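PDB 3HJV: malonyl Coa-acyl carrier protein transacylase from Vibrio cholerae, which probably transfers the malonyl group from malonyl-CoA to the acyl carrier protein, supplying the chain-extending unit of fatty acid synthesis. Local coordinates for residues Ala74-Trp79 with Leu104-Val109. Residues are numbered along the deposited sequence; the frame is centred on the assembly and turned at random.
Sequences ASVAIW and LVCAGV
A cysteine sulfur-aromatic contact joins C106, at the end of helix 98-106, to W79 of helix 64-84 in the buried interior of the acyltransferase fold. The broad, flat indole offers one face to both CB and SG of C106. SG lies 3.7 Å from the centroid of the W79 five-membered ring, 27° off the normal, and comes closest to W79 CG at 3.3 Å. C106 CB stands 3.7 Å from the same W79 centroid, only 13° off the normal, a CH-pi contact. With SG anti to the carbonyl carbon (chi1 -65°), the sulfur is carried toward the root of the indole. Cysteine is slim enough to lie against the ring, and its polarisable sulfur probably gains dispersion energy over the pi system. One turn back along helix 64-84, V76 CG2 meets V105 CG1 at 3.7 Å; the compact beta-branched side chains cross at about a right angle, their methyls bridging the helices. Beyond C106 a Schellman motif ends the helix: G108 readily adopts positive phi, G108 N bonds to V105 O (3.0 Å) and V109 N to L104 O (2.9 Å). F112 of helix 112-128 packs on both valines, while strand 9-13 supplies I11 against W79 and F13 against C106, tying both helices to the parallel sheet.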
loop_
_atom_site.group_PDB
_atom_site.type_symbol
_atom_site.label_atom_id
_atom_site.label_comp_id
_atom_site.label_asym_id
_atom_site.label_seq_id
_atom_site.Cartn_x
_atom_site.Cartn_y
_atom_site.Cartn_z
ATOM N N ALA A 74 1.041 15.346 3.350
ATOM C CA ALA A 74 -0.384 15.032 3.464
ATOM C C ALA A 74 -0.940 15.420 4.844
ATOM O O ALA A 74 -1.967 16.111 4.948
ATOM C CB ALA A 74 -0.640 13.548 3.189
ATOM N N SER A 75 -0.244 15.012 5.899
ATOM C CA SER A 75 -0.722 15.252 7.259
ATOM C C SER A 75 -0.704 16.730 7.620
ATOM O O SER A 75 -1.616 17.237 8.259
ATOM C CB SER A 75 0.085 14.440 8.266
ATOM O OG SER A 75 -0.339 13.074 8.212
ATOM N N VAL A 76 0.364 17.419 7.227
ATOM C CA VAL A 76 0.492 18.835 7.520
ATOM C C VAL A 76 -0.570 19.635 6.736
ATOM O O VAL A 76 -1.131 20.616 7.245
ATOM C CB VAL A 76 1.910 19.338 7.199
ATOM C CG1 VAL A 76 1.934 20.855 7.258
ATOM C CG2 VAL A 76 2.907 18.741 8.160
ATOM N N ALA A 77 -0.852 19.203 5.508
ATOM C CA ALA A 77 -1.891 19.818 4.700
ATOM C C ALA A 77 -3.230 19.773 5.418
ATOM O O ALA A 77 -3.963 20.768 5.448
ATOM C CB ALA A 77 -2.021 19.116 3.320
ATOM N N ILE A 78 -3.552 18.601 5.964
ATOM C CA ILE A 78 -4.827 18.399 6.667
ATOM C C ILE A 78 -4.832 19.273 7.921
ATOM O O ILE A 78 -5.833 19.923 8.227
ATOM C CB ILE A 78 -5.086 16.925 7.038
ATOM C CG1 ILE A 78 -5.143 16.039 5.791
ATOM C CG2 ILE A 78 -6.408 16.802 7.787
ATOM C CD1 ILE A 78 -4.962 14.550 6.055
ATOM N N TRP A 79 -3.703 19.320 8.630
ATOM C CA TRP A 79 -3.583 20.158 9.818
ATOM C C TRP A 79 -3.860 21.629 9.509
ATOM O O TRP A 79 -4.528 22.328 10.279
ATOM C CB TRP A 79 -2.185 19.980 10.431
ATOM C CG TRP A 79 -1.930 20.871 11.601
ATOM C CD1 TRP A 79 -1.296 22.062 11.585
ATOM C CD2 TRP A 79 -2.265 20.608 12.965
ATOM N NE1 TRP A 79 -1.224 22.584 12.856
ATOM C CE2 TRP A 79 -1.821 21.707 13.722
ATOM C CE3 TRP A 79 -2.872 19.533 13.624
ATOM C CZ2 TRP A 79 -1.974 21.770 15.110
ATOM C CZ3 TRP A 79 -3.042 19.600 15.007
ATOM C CH2 TRP A 79 -2.581 20.709 15.731
ATOM N N LEU A 104 5.603 16.709 15.123
ATOM C CA LEU A 104 6.547 17.736 15.500
ATOM C C LEU A 104 6.382 18.993 14.647
ATOM O O LEU A 104 6.512 20.097 15.143
ATOM C CB LEU A 104 7.981 17.189 15.485
ATOM C CG LEU A 104 8.323 16.167 16.585
ATOM C CD1 LEU A 104 9.720 15.546 16.354
ATOM C CD2 LEU A 104 8.223 16.842 17.979
ATOM N N VAL A 105 6.057 18.842 13.370
ATOM C CA VAL A 105 5.790 20.021 12.528
ATOM C C VAL A 105 4.510 20.706 13.010
ATOM O O VAL A 105 4.455 21.921 13.203
ATOM C CB VAL A 105 5.655 19.628 11.033
ATOM C CG1 VAL A 105 5.173 20.810 10.206
ATOM C CG2 VAL A 105 6.987 19.128 10.480
ATOM N N CYS A 106 3.463 19.921 13.260
ATOM C CA CYS A 106 2.194 20.487 13.697
ATOM C C CYS A 106 2.278 21.143 15.072
ATOM O O CYS A 106 1.562 22.125 15.372
ATOM C CB CYS A 106 1.089 19.433 13.642
ATOM S SG CYS A 106 0.707 18.849 11.943
ATOM N N ALA A 107 3.161 20.623 15.931
ATOM C CA ALA A 107 3.390 21.206 17.269
ATOM C C ALA A 107 4.324 22.426 17.242
ATOM O O ALA A 107 4.656 22.986 18.295
ATOM C CB ALA A 107 3.948 20.144 18.196
ATOM N N GLY A 108 4.768 22.805 16.047
ATOM C CA GLY A 108 5.651 23.964 15.880
ATOM C C GLY A 108 7.104 23.738 16.247
ATOM O O GLY A 108 7.845 24.707 16.433
ATOM N N VAL A 109 7.518 22.475 16.362
ATOM C CA VAL A 109 8.897 22.148 16.713
ATOM C C VAL A 109 9.867 22.280 15.551
ATOM O O VAL A 109 10.952 22.835 15.709
ATOM C CB VAL A 109 8.993 20.723 17.288
ATOM C CG1 VAL A 109 10.474 20.360 17.579
ATOM C CG2 VAL A 109 8.127 20.626 18.553
#